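PDB 3IP1: scyllo-inosose 3-dehydrogenase from Thermotoga maritima, which catalyses the NAD(+)-dependent oxidation of scyllo-inosose to 3-dehydro-scyllo-inosose and probably serves in myo-inositol degradation. Local coordinates for residues E195-A200 and M361-I366; V199-V204 and F350-S355; G96-G101 and L389-M394. All blocks are in the same frame, centred on the assembly; numbering follows the deposited sequence.

Contact 1 (E195-A200 and M361-I366); sequences EPTSVA and MDMTKI. With CD (cadmium ion), chain F.
T197 meets residues 361-366, a loop that ends in a short 3-10 turn, with both branches of its side chain, one for each of two selenomethionines. Its methyl CG2 and the terminal methyl CE of M361 come tip to tip, 3.8 Å apart, a purely apolar touch. M361 gets there because its chain runs straight out from the backbone and folds only at the last torsion (chi3 77°), which swings CE round toward the helix. The other branch, OG1, lies 3.6 Å from the methylene CG of M363; the bent chain of M363 crosses the threonine at a slant, and no hydrogen bond joins the two segments. T197 OG1 is hydrogen-bonded to the carbonyl O of L193, just before the start of helix 194-207. This helix belongs to the interface between the catalytic and Rossmann-type coenzyme domains of this zinc-containing alcohol dehydrogenase, and A231 and H235 of helix 224-235 touch M363 and M361 respectively. Two residues before T197, the same helix gives a ligand to the active-site metal: E195 OE1 binds the cadmium ion at 2.7 Å, in the site that also takes zinc. On the loop side, D362 OD1 accepts from T364 N at 2.9 Å, closing an Asx turn, and from T364 OG1 at 2.6 Å. R186 grips this turn from outside, by a salt bridge to D362 OD2 and a hydrogen bond to T364 OG1.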
ATOM      1  N   GLU A 195     -22.228 -12.636   6.747  1.00 24.16           N
ATOM      2  CA  GLU A 195     -21.496 -13.374   5.725  1.00 24.53           C
ATOM      3  C   GLU A 195     -21.615 -12.748   4.319  1.00 23.97           C
ATOM      4  O   GLU A 195     -20.594 -12.403   3.721  1.00 24.71           O
ATOM      5  CB  GLU A 195     -21.871 -14.870   5.755  1.00 24.56           C
ATOM      6  CG  GLU A 195     -20.959 -15.797   4.945  1.00 26.01           C
ATOM      7  CD  GLU A 195     -21.372 -15.964   3.491  1.00 29.02           C
ATOM      8  OE1 GLU A 195     -22.485 -15.566   3.109  1.00 29.95           O
ATOM      9  OE2 GLU A 195     -20.565 -16.508   2.705  1.00 32.25           O
ATOM     10  N   PRO A 196     -22.841 -12.592   3.782  1.00 23.60           N
ATOM     11  CA  PRO A 196     -22.880 -11.948   2.448  1.00 23.31           C
ATOM     12  C   PRO A 196     -22.370 -10.492   2.461  1.00 23.61           C
ATOM     13  O   PRO A 196     -21.841 -10.009   1.449  1.00 24.19           O
ATOM     14  CB  PRO A 196     -24.371 -11.993   2.068  1.00 22.98           C
ATOM     15  CG  PRO A 196     -25.114 -12.190   3.378  1.00 22.79           C
ATOM     16  CD  PRO A 196     -24.184 -13.040   4.218  1.00 23.58           C
ATOM     17  N   THR A 197     -22.530  -9.791   3.581  1.00 23.44           N
ATOM     18  CA  THR A 197     -22.072  -8.401   3.654  1.00 23.60           C
ATOM     19  C   THR A 197     -20.542  -8.383   3.626  1.00 23.19           C
ATOM     20  O   THR A 197     -19.933  -7.481   3.028  1.00 23.04           O
ATOM     21  CB  THR A 197     -22.638  -7.654   4.912  1.00 24.15           C
ATOM     22  OG1 THR A 197     -24.082  -7.682   4.880  1.00 24.74           O
ATOM     23  CG2 THR A 197     -22.155  -6.177   4.961  1.00 23.43           C
ATOM     24  N   SER A 198     -19.940  -9.416   4.233  1.00 22.15           N
ATOM     25  CA  SER A 198     -18.480  -9.565   4.294  1.00 21.34           C
ATOM     26  C   SER A 198     -17.879  -9.980   2.966  1.00 21.42           C
ATOM     27  O   SER A 198     -16.723  -9.657   2.686  1.00 21.41           O
ATOM     28  CB  SER A 198     -18.092 -10.579   5.387  1.00 21.61           C
ATOM     29  OG  SER A 198     -18.454 -10.083   6.672  1.00 19.92           O
ATOM     30  N   VAL A 199     -18.646 -10.711   2.157  1.00 21.18           N
ATOM     31  CA  VAL A 199     -18.239 -10.990   0.781  1.00 20.93           C
ATOM     32  C   VAL A 199     -18.064  -9.664   0.017  1.00 21.63           C
ATOM     33  O   VAL A 199     -17.033  -9.453  -0.627  1.00 21.88           O
ATOM     34  CB  VAL A 199     -19.263 -11.908   0.048  1.00 21.32           C
ATOM     35  CG1 VAL A 199     -18.999 -11.933  -1.463  1.00 18.64           C
ATOM     36  CG2 VAL A 199     -19.243 -13.348   0.631  1.00 19.80           C
ATOM     37  N   ALA A 200     -19.077  -8.798   0.075  1.00 21.18           N
ATOM     38  CA  ALA A 200     -19.024  -7.466  -0.523  1.00 22.26           C
ATOM     39  C   ALA A 200     -17.876  -6.650   0.074  1.00 22.12           C
ATOM     40  O   ALA A 200     -17.114  -6.000  -0.643  1.00 22.46           O
ATOM     41  CB  ALA A 200     -20.351  -6.730  -0.299  1.00 21.64           C
HETATM   42  N   MSE A 361     -25.386   0.888  10.108  1.00 31.47           N
HETATM   43  CA  MSE A 361     -25.581   0.278   8.798  1.00 31.50           C
HETATM   44  C   MSE A 361     -26.459  -0.968   8.910  1.00 31.66           C
HETATM   45  O   MSE A 361     -25.988  -2.063   9.258  1.00 31.95           O
HETATM   46  CB  MSE A 361     -24.243  -0.060   8.132  1.00 30.99           C
HETATM   47  CG  MSE A 361     -24.356  -0.473   6.660  1.00 30.70           C
HETATM   48 SE   MSE A 361     -22.632  -1.123   5.964  1.00 31.50          SE
HETATM   49  CE  MSE A 361     -22.643  -2.899   6.783  1.00 29.17           C
ATOM     50  N   ASP A 362     -27.732  -0.789   8.586  1.00 31.51           N
ATOM     51  CA  ASP A 362     -28.756  -1.815   8.752  1.00 31.79           C
ATOM     52  C   ASP A 362     -29.056  -2.579   7.446  1.00 31.59           C
ATOM     53  O   ASP A 362     -29.816  -2.108   6.587  1.00 31.97           O
ATOM     54  CB  ASP A 362     -30.047  -1.180   9.296  1.00 31.79           C
ATOM     55  CG  ASP A 362     -31.157  -2.197   9.512  1.00 33.55           C
ATOM     56  OD1 ASP A 362     -30.889  -3.415   9.459  1.00 32.39           O
ATOM     57  OD2 ASP A 362     -32.309  -1.771   9.741  1.00 36.38           O
HETATM   58  N   MSE A 363     -28.501  -3.777   7.326  1.00 30.70           N
HETATM   59  CA  MSE A 363     -28.714  -4.581   6.131  1.00 30.30           C
HETATM   60  C   MSE A 363     -30.052  -5.340   6.141  1.00 29.80           C
HETATM   61  O   MSE A 363     -30.430  -5.922   5.127  1.00 29.63           O
HETATM   62  CB  MSE A 363     -27.552  -5.563   5.925  1.00 30.45           C
HETATM   63  CG  MSE A 363     -26.224  -4.913   5.636  1.00 31.39           C
HETATM   64 SE   MSE A 363     -26.263  -3.920   3.971  1.00 35.16          SE
HETATM   65  CE  MSE A 363     -26.903  -5.309   2.781  1.00 32.40           C
ATOM     66  N   THR A 364     -30.753  -5.346   7.274  1.00 29.39           N
ATOM     67  CA  THR A 364     -32.007  -6.115   7.402  1.00 29.68           C
ATOM     68  C   THR A 364     -33.087  -5.602   6.452  1.00 30.28           C
ATOM     69  O   THR A 364     -34.041  -6.323   6.153  1.00 30.72           O
ATOM     70  CB  THR A 364     -32.568  -6.177   8.862  1.00 29.49           C
ATOM     71  OG1 THR A 364     -33.009  -4.876   9.287  1.00 28.35           O
ATOM     72  CG2 THR A 364     -31.517  -6.713   9.827  1.00 29.86           C
ATOM     73  N   LYS A 365     -32.894  -4.389   5.928  1.00 30.14           N
ATOM     74  CA  LYS A 365     -33.800  -3.816   4.941  1.00 30.79           C
ATOM     75  C   LYS A 365     -33.968  -4.705   3.706  1.00 30.22           C
ATOM     76  O   LYS A 365     -34.956  -4.585   2.989  1.00 30.36           O
ATOM     77  CB  LYS A 365     -33.331  -2.423   4.499  1.00 31.03           C
ATOM     78  CG  LYS A 365     -33.238  -1.380   5.619  1.00 34.36           C
ATOM     79  CD  LYS A 365     -33.025  -0.001   5.017  1.00 38.75           C
ATOM     80  CE  LYS A 365     -33.253   1.103   6.037  1.00 42.31           C
ATOM     81  NZ  LYS A 365     -31.999   1.447   6.768  1.00 45.93           N
ATOM     82  N   ILE A 366     -33.003  -5.582   3.448  1.00 29.49           N
ATOM     83  CA  ILE A 366     -33.050  -6.400   2.242  1.00 28.75           C
ATOM     84  C   ILE A 366     -33.810  -7.720   2.408  1.00 28.94           C
ATOM     85  O   ILE A 366     -34.077  -8.411   1.417  1.00 28.79           O
ATOM     86  CB  ILE A 366     -31.640  -6.655   1.634  1.00 29.00           C
ATOM     87  CG1 ILE A 366     -30.896  -7.756   2.403  1.00 29.18           C
ATOM     88  CG2 ILE A 366     -30.855  -5.318   1.511  1.00 26.99           C
ATOM     89  CD1 ILE A 366     -29.737  -8.375   1.622  1.00 30.98           C
TER
HETATM   90 CD    CD F 501     -23.639 -16.741   0.965  0.50 33.54          CD
HETATM   91  O   HOH W   1     -22.954 -14.728  -0.052  1.00 41.83           O

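Contact 2 (V199-V204 and F350-S355); sequences VAYNAV and FPRVIS
Y201 carries helix 194-207 onto V353 and R352 of helix 349-358. Before it in sequence, V199 and A200 pack on I225 and A228 of helix 224-235, where Y201 also touches I232. At Y201 the ring carbon CG stands anti to the backbone N (chi1 -167°), which sends the ring across to helix 349-358. The root and near side of the ring slide past V353: methyl CG2 lies 3.6 Å from Y201 CD2 and 3.8 Å from Y201 CB, an oblique apolar contact. Farther out, the phenol oxygen OH comes within 3.3 Å of R352 CD and 3.8 Å of R352 CB. The extended arginine chain crosses the tyrosine at about a right angle, yet the guanidinium and ring planes are only 18° apart. Beyond Y201 the helix widens into a pi-type turn at 202-204, and A203 and V204 face L287 of strand 285-288, in the parallel sheet of the Rossmann-type domain.

The strongest polar partners of both touching residues lie on the second subunit: Y201 OH is hydrogen-bonded to the carbonyl O of its P213, and R352 NE makes a salt bridge with its D215. R352 NH1 adds weak hydrogen bonds within its own chain, to the carbonyl O atoms of H347 and G348. Between the two segments the helices therefore meet through carbon and one phenol oxygen, while Y201 OH and R352 NE turn their bonding to the neighbouring subunit, so that this helix pair is also part of the assembly contact.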
ATOM      1  N   VAL A 199     -18.646 -10.711   2.157  1.00 21.18           N
ATOM      2  CA  VAL A 199     -18.239 -10.990   0.781  1.00 20.93           C
ATOM      3  C   VAL A 199     -18.064  -9.664   0.017  1.00 21.63           C
ATOM      4  O   VAL A 199     -17.033  -9.453  -0.627  1.00 21.88           O
ATOM      5  CB  VAL A 199     -19.263 -11.908   0.048  1.00 21.32           C
ATOM      6  CG1 VAL A 199     -18.999 -11.933  -1.463  1.00 18.64           C
ATOM      7  CG2 VAL A 199     -19.243 -13.348   0.631  1.00 19.80           C
ATOM      8  N   ALA A 200     -19.077  -8.798   0.075  1.00 21.18           N
ATOM      9  CA  ALA A 200     -19.024  -7.466  -0.523  1.00 22.26           C
ATOM     10  C   ALA A 200     -17.876  -6.650   0.074  1.00 22.12           C
ATOM     11  O   ALA A 200     -17.114  -6.000  -0.643  1.00 22.46           O
ATOM     12  CB  ALA A 200     -20.351  -6.730  -0.299  1.00 21.64           C
ATOM     13  N   TYR A 201     -17.755  -6.700   1.394  1.00 21.80           N
ATOM     14  CA  TYR A 201     -16.714  -5.936   2.080  1.00 21.99           C
ATOM     15  C   TYR A 201     -15.323  -6.361   1.610  1.00 21.87           C
ATOM     16  O   TYR A 201     -14.508  -5.512   1.289  1.00 21.25           O
ATOM     17  CB  TYR A 201     -16.855  -6.086   3.597  1.00 21.28           C
ATOM     18  CG  TYR A 201     -16.038  -5.115   4.429  1.00 22.39           C
ATOM     19  CD1 TYR A 201     -14.654  -5.268   4.562  1.00 23.23           C
ATOM     20  CD2 TYR A 201     -16.660  -4.066   5.133  1.00 22.63           C
ATOM     21  CE1 TYR A 201     -13.893  -4.382   5.352  1.00 22.54           C
ATOM     22  CE2 TYR A 201     -15.926  -3.195   5.929  1.00 22.37           C
ATOM     23  CZ  TYR A 201     -14.534  -3.353   6.028  1.00 23.44           C
ATOM     24  OH  TYR A 201     -13.787  -2.493   6.806  1.00 22.33           O
ATOM     25  N   ASN A 202     -15.073  -7.670   1.572  1.00 22.21           N
ATOM     26  CA  ASN A 202     -13.800  -8.211   1.085  1.00 23.45           C
ATOM     27  C   ASN A 202     -13.543  -7.757  -0.355  1.00 23.76           C
ATOM     28  O   ASN A 202     -12.427  -7.401  -0.725  1.00 23.86           O
ATOM     29  CB  ASN A 202     -13.813  -9.743   1.158  1.00 23.45           C
ATOM     30  CG  ASN A 202     -12.476 -10.377   0.742  1.00 25.74           C
ATOM     31  OD1 ASN A 202     -11.456 -10.206   1.409  1.00 27.18           O
ATOM     32  ND2 ASN A 202     -12.496 -11.149  -0.347  1.00 26.26           N
ATOM     33  N   ALA A 203     -14.598  -7.742  -1.158  1.00 23.48           N
ATOM     34  CA  ALA A 203     -14.470  -7.380  -2.544  1.00 23.56           C
ATOM     35  C   ALA A 203     -14.122  -5.910  -2.731  1.00 23.39           C
ATOM     36  O   ALA A 203     -13.250  -5.598  -3.526  1.00 23.49           O
ATOM     37  CB  ALA A 203     -15.737  -7.757  -3.310  1.00 24.14           C
ATOM     38  N   VAL A 204     -14.770  -5.009  -1.995  1.00 23.00           N
ATOM     39  CA  VAL A 204     -14.554  -3.570  -2.243  1.00 23.82           C
ATOM     40  C   VAL A 204     -13.488  -2.855  -1.383  1.00 23.91           C
ATOM     41  O   VAL A 204     -12.869  -1.878  -1.848  1.00 24.20           O
ATOM     42  CB  VAL A 204     -15.872  -2.737  -2.241  1.00 23.11           C
ATOM     43  CG1 VAL A 204     -16.821  -3.259  -3.311  1.00 24.17           C
ATOM     44  CG2 VAL A 204     -16.550  -2.733  -0.879  1.00 23.81           C
ATOM     45  N   PHE A 350     -15.102  -9.713   9.070  1.00 22.59           N
ATOM     46  CA  PHE A 350     -16.283 -10.028   9.890  1.00 22.94           C
ATOM     47  C   PHE A 350     -16.481  -9.043  11.033  1.00 23.18           C
ATOM     48  O   PHE A 350     -17.553  -8.481  11.139  1.00 24.17           O
ATOM     49  CB  PHE A 350     -16.270 -11.480  10.430  1.00 22.77           C
ATOM     50  CG  PHE A 350     -17.201 -12.427   9.699  1.00 22.43           C
ATOM     51  CD1 PHE A 350     -17.111 -12.600   8.309  1.00 23.18           C
ATOM     52  CD2 PHE A 350     -18.149 -13.169  10.400  1.00 21.30           C
ATOM     53  CE1 PHE A 350     -17.946 -13.488   7.630  1.00 20.02           C
ATOM     54  CE2 PHE A 350     -19.008 -14.067   9.729  1.00 22.16           C
ATOM     55  CZ  PHE A 350     -18.909 -14.223   8.345  1.00 21.00           C
ATOM     56  N   PRO A 351     -15.458  -8.820  11.889  1.00 23.46           N
ATOM     57  CA  PRO A 351     -15.779  -7.970  13.038  1.00 23.61           C
ATOM     58  C   PRO A 351     -15.989  -6.516  12.666  1.00 24.05           C
ATOM     59  O   PRO A 351     -16.760  -5.824  13.321  1.00 24.27           O
ATOM     60  CB  PRO A 351     -14.576  -8.151  13.977  1.00 23.74           C
ATOM     61  CG  PRO A 351     -13.468  -8.681  13.120  1.00 23.36           C
ATOM     62  CD  PRO A 351     -14.143  -9.480  12.041  1.00 23.17           C
ATOM     63  N   ARG A 352     -15.343  -6.052  11.604  1.00 23.90           N
ATOM     64  CA  ARG A 352     -15.602  -4.689  11.176  1.00 23.81           C
ATOM     65  C   ARG A 352     -16.997  -4.565  10.567  1.00 23.48           C
ATOM     66  O   ARG A 352     -17.649  -3.541  10.743  1.00 22.99           O
ATOM     67  CB  ARG A 352     -14.551  -4.192  10.168  1.00 24.06           C
ATOM     68  CG  ARG A 352     -13.211  -3.768  10.772  1.00 25.48           C
ATOM     69  CD  ARG A 352     -12.271  -3.333   9.642  1.00 28.30           C
ATOM     70  NE  ARG A 352     -10.914  -3.003  10.077  1.00 28.14           N
ATOM     71  CZ  ARG A 352      -9.874  -3.829  10.002  1.00 29.30           C
ATOM     72  NH1 ARG A 352     -10.013  -5.072   9.533  1.00 30.63           N
ATOM     73  NH2 ARG A 352      -8.686  -3.418  10.407  1.00 28.25           N
ATOM     74  N   VAL A 353     -17.441  -5.583   9.831  1.00 23.41           N
ATOM     75  CA  VAL A 353     -18.818  -5.577   9.310  1.00 24.10           C
ATOM     76  C   VAL A 353     -19.818  -5.523  10.476  1.00 24.68           C
ATOM     77  O   VAL A 353     -20.810  -4.811  10.417  1.00 25.28           O
ATOM     78  CB  VAL A 353     -19.123  -6.776   8.390  1.00 23.65           C
ATOM     79  CG1 VAL A 353     -20.667  -6.913   8.171  1.00 24.09           C
ATOM     80  CG2 VAL A 353     -18.375  -6.617   7.062  1.00 23.36           C
ATOM     81  N   ILE A 354     -19.522  -6.265  11.543  1.00 24.87           N
ATOM     82  CA  ILE A 354     -20.354  -6.254  12.752  1.00 25.22           C
ATOM     83  C   ILE A 354     -20.392  -4.857  13.413  1.00 25.98           C
ATOM     84  O   ILE A 354     -21.477  -4.354  13.744  1.00 25.50           O
ATOM     85  CB  ILE A 354     -19.935  -7.394  13.743  1.00 24.51           C
ATOM     86  CG1 ILE A 354     -20.263  -8.758  13.116  1.00 22.22           C
ATOM     87  CG2 ILE A 354     -20.619  -7.218  15.108  1.00 24.15           C
ATOM     88  CD1 ILE A 354     -19.412  -9.960  13.646  1.00 19.80           C
ATOM     89  N   SER A 355     -19.218  -4.232  13.572  1.00 26.69           N
ATOM     90  CA  SER A 355     -19.132  -2.876  14.157  1.00 27.63           C
ATOM     91  C   SER A 355     -19.871  -1.870  13.311  1.00 27.33           C
ATOM     92  O   SER A 355     -20.528  -0.984  13.840  1.00 27.35           O
ATOM     93  CB  SER A 355     -17.684  -2.420  14.317  1.00 27.31           C
ATOM     94  OG  SER A 355     -17.037  -3.265  15.245  1.00 31.08           O
TER

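Contact 3 (G96-G101 and L389-M394); sequences GHEFSG and LVKVTM. With CD (cadmium ion), chain F.
Two folds in the chain of K391 (chi2 71°, chi3 62°) turn its ammonium group toward E98, whose own chain runs extended beyond CG to meet it from the opposite direction. The two residues belong to the segments leading into strands 98-106 and 392-395, both of which pair antiparallel with strand 57-66 in the mixed sheet of the GroES-like catalytic domain. K391 NZ donates to E98 OE1 at 2.7 Å, through the syn lone pair of that oxygen, in a buried salt bridge. The carbonyl O of I67 also accepts from NZ, which fixes the lysine further. A water accepts from K391 NZ and donates to E98 OE2 at 2.8 Å, giving the pair a second, indirect link. E98 OE2 also binds the cadmium ion, at 2.6 Å, so one carboxylate divides its oxygens between lysine and metal. H97, E98, E195 and another water bind the cadmium ion; C68, H97, E98 and E195 bind zinc in this protein, at what is, as in the family, probably the catalytic site. H97 presents its ring edge, the metal lying in the ring plane 2.5 Å from NE2.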
ATOM      1  N   GLY A  96     -27.216 -24.306   4.337  1.00 26.85           N
ATOM      2  CA  GLY A  96     -27.323 -23.084   5.129  1.00 27.03           C
ATOM      3  C   GLY A  96     -25.978 -22.610   5.653  1.00 27.57           C
ATOM      4  O   GLY A  96     -25.289 -23.347   6.374  1.00 27.53           O
ATOM      5  N   HIS A  97     -25.607 -21.379   5.294  1.00 27.20           N
ATOM      6  CA  HIS A  97     -24.301 -20.834   5.686  1.00 27.29           C
ATOM      7  C   HIS A  97     -24.318 -19.333   6.001  1.00 26.84           C
ATOM      8  O   HIS A  97     -23.282 -18.747   6.299  1.00 27.77           O
ATOM      9  CB  HIS A  97     -23.244 -21.161   4.628  1.00 26.62           C
ATOM     10  CG  HIS A  97     -23.506 -20.521   3.311  1.00 26.50           C
ATOM     11  ND1 HIS A  97     -24.148 -21.173   2.286  1.00 26.94           N
ATOM     12  CD2 HIS A  97     -23.237 -19.273   2.854  1.00 29.31           C
ATOM     13  CE1 HIS A  97     -24.257 -20.360   1.247  1.00 27.77           C
ATOM     14  NE2 HIS A  97     -23.723 -19.197   1.571  1.00 27.70           N
ATOM     15  N   GLU A  98     -25.493 -18.717   5.947  1.00 26.59           N
ATOM     16  CA  GLU A  98     -25.629 -17.302   6.273  1.00 26.54           C
ATOM     17  C   GLU A  98     -26.422 -17.175   7.563  1.00 26.00           C
ATOM     18  O   GLU A  98     -27.621 -16.888   7.540  1.00 27.00           O
ATOM     19  CB  GLU A  98     -26.349 -16.557   5.151  1.00 26.11           C
ATOM     20  CG  GLU A  98     -25.623 -16.541   3.830  1.00 27.45           C
ATOM     21  CD  GLU A  98     -26.432 -15.870   2.730  1.00 29.44           C
ATOM     22  OE1 GLU A  98     -27.570 -15.424   2.998  1.00 29.95           O
ATOM     23  OE2 GLU A  98     -25.937 -15.793   1.595  1.00 28.29           O
ATOM     24  N   PHE A  99     -25.764 -17.362   8.696  1.00 25.68           N
ATOM     25  CA  PHE A  99     -26.524 -17.625   9.911  1.00 25.49           C
ATOM     26  C   PHE A  99     -26.023 -16.933  11.166  1.00 26.04           C
ATOM     27  O   PHE A  99     -24.871 -16.492  11.235  1.00 25.91           O
ATOM     28  CB  PHE A  99     -26.582 -19.131  10.161  1.00 24.67           C
ATOM     29  CG  PHE A  99     -25.371 -19.673  10.879  1.00 24.44           C
ATOM     30  CD1 PHE A  99     -24.186 -19.896  10.193  1.00 24.74           C
ATOM     31  CD2 PHE A  99     -25.432 -19.962  12.239  1.00 22.35           C
ATOM     32  CE1 PHE A  99     -23.062 -20.402  10.852  1.00 23.85           C
ATOM     33  CE2 PHE A  99     -24.328 -20.466  12.917  1.00 24.41           C
ATOM     34  CZ  PHE A  99     -23.128 -20.686  12.226  1.00 23.50           C
ATOM     35  N   SER A 100     -26.907 -16.899  12.167  1.00 26.01           N
ATOM     36  CA  SER A 100     -26.580 -16.479  13.524  1.00 26.39           C
ATOM     37  C   SER A 100     -27.386 -17.324  14.535  1.00 26.77           C
ATOM     38  O   SER A 100     -28.309 -18.076  14.163  1.00 26.00           O
ATOM     39  CB  SER A 100     -26.917 -15.015  13.716  1.00 25.96           C
ATOM     40  OG  SER A 100     -28.314 -14.860  13.501  1.00 28.65           O
ATOM     41  N   GLY A 101     -27.026 -17.211  15.809  1.00 26.80           N
ATOM     42  CA  GLY A 101     -27.666 -18.001  16.846  1.00 27.25           C
ATOM     43  C   GLY A 101     -26.992 -17.775  18.181  1.00 28.06           C
ATOM     44  O   GLY A 101     -26.255 -16.806  18.352  1.00 28.31           O
ATOM     45  N   LEU A 389     -38.404 -11.819  -4.661  1.00 36.41           N
ATOM     46  CA  LEU A 389     -37.757 -12.111  -3.385  1.00 34.94           C
ATOM     47  C   LEU A 389     -36.241 -11.850  -3.424  1.00 34.25           C
ATOM     48  O   LEU A 389     -35.488 -12.624  -4.019  1.00 34.31           O
ATOM     49  CB  LEU A 389     -38.055 -13.558  -2.967  1.00 34.33           C
ATOM     50  CG  LEU A 389     -39.534 -13.964  -2.911  1.00 34.35           C
ATOM     51  CD1 LEU A 389     -39.682 -15.492  -2.893  1.00 33.80           C
ATOM     52  CD2 LEU A 389     -40.294 -13.317  -1.748  1.00 31.29           C
ATOM     53  N   VAL A 390     -35.803 -10.762  -2.791  1.00 32.92           N
ATOM     54  CA  VAL A 390     -34.361 -10.402  -2.752  1.00 31.78           C
ATOM     55  C   VAL A 390     -33.573 -11.342  -1.833  1.00 30.85           C
ATOM     56  O   VAL A 390     -32.521 -11.884  -2.210  1.00 30.04           O
ATOM     57  CB  VAL A 390     -34.147  -8.917  -2.313  1.00 31.73           C
ATOM     58  CG1 VAL A 390     -32.675  -8.523  -2.371  1.00 31.55           C
ATOM     59  CG2 VAL A 390     -34.962  -7.993  -3.184  1.00 31.49           C
ATOM     60  N   LYS A 391     -34.096 -11.518  -0.623  1.00 30.21           N
ATOM     61  CA  LYS A 391     -33.492 -12.375   0.370  1.00 29.54           C
ATOM     62  C   LYS A 391     -34.591 -12.958   1.235  1.00 29.90           C
ATOM     63  O   LYS A 391     -35.453 -12.232   1.753  1.00 29.22           O
ATOM     64  CB  LYS A 391     -32.472 -11.589   1.213  1.00 29.47           C
ATOM     65  CG  LYS A 391     -31.958 -12.284   2.494  1.00 28.41           C
ATOM     66  CD  LYS A 391     -31.030 -13.468   2.222  1.00 28.62           C
ATOM     67  CE  LYS A 391     -29.774 -13.009   1.496  1.00 28.33           C
ATOM     68  NZ  LYS A 391     -28.941 -14.168   1.097  1.00 28.15           N
ATOM     69  N   VAL A 392     -34.527 -14.283   1.385  1.00 30.00           N
ATOM     70  CA  VAL A 392     -35.452 -15.060   2.200  1.00 29.74           C
ATOM     71  C   VAL A 392     -34.644 -15.672   3.317  1.00 29.09           C
ATOM     72  O   VAL A 392     -33.600 -16.256   3.069  1.00 28.10           O
ATOM     73  CB  VAL A 392     -36.130 -16.183   1.368  1.00 29.98           C
ATOM     74  CG1 VAL A 392     -36.878 -17.187   2.268  1.00 30.37           C
ATOM     75  CG2 VAL A 392     -37.083 -15.570   0.343  1.00 31.10           C
ATOM     76  N   THR A 393     -35.141 -15.538   4.547  1.00 28.76           N
ATOM     77  CA  THR A 393     -34.389 -15.944   5.735  1.00 28.58           C
ATOM     78  C   THR A 393     -35.192 -16.854   6.664  1.00 29.07           C
ATOM     79  O   THR A 393     -36.290 -16.490   7.099  1.00 28.04           O
ATOM     80  CB  THR A 393     -33.955 -14.679   6.541  1.00 28.24           C
ATOM     81  OG1 THR A 393     -33.273 -13.770   5.666  1.00 27.73           O
ATOM     82  CG2 THR A 393     -33.063 -15.036   7.711  1.00 27.26           C
HETATM   83  N   MSE A 394     -34.615 -18.016   6.992  1.00 29.42           N
HETATM   84  CA  MSE A 394     -35.145 -18.870   8.049  1.00 30.92           C
HETATM   85  C   MSE A 394     -35.061 -18.176   9.408  1.00 32.09           C
HETATM   86  O   MSE A 394     -34.017 -17.675   9.791  1.00 32.46           O
HETATM   87  CB  MSE A 394     -34.383 -20.183   8.126  1.00 30.45           C
HETATM   88  CG  MSE A 394     -35.113 -21.218   8.959  1.00 32.26           C
HETATM   89 SE   MSE A 394     -33.970 -22.699   9.475  1.00 35.04          SE
HETATM   90  CE  MSE A 394     -33.002 -21.843  10.919  1.00 32.02           C
TER
HETATM   91 CD    CD F 501     -23.639 -16.741   0.965  0.50 33.54          CD
HETATM   92  O   HOH W   2     -26.729 -13.887  -0.338  1.00 30.42           O
HETATM   93  O   HOH W   1     -22.954 -14.728  -0.052  1.00 41.83           O

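Along the chain the contacts are nested: contact 3 closes the widest loop, from strand 98-106 to strand 392-395, and contacts 1 and 2 lie inside it. Contacts 1 and 2 have centres about 9 Å apart and share helix 194-207, with V199 and A200 common to both; V353 joins them by packing on T197 and S198. Contact 3 lies about 11 Å from contact 1 and 17 Å from contact 2, centre to centre, in the GroES-like domain. Contacts 1 and 3 are linked by the metal and a shared water, and also by I366 packing on V390 and K391. One helix thus connects the active-site metal with the surface that meets the second subunit.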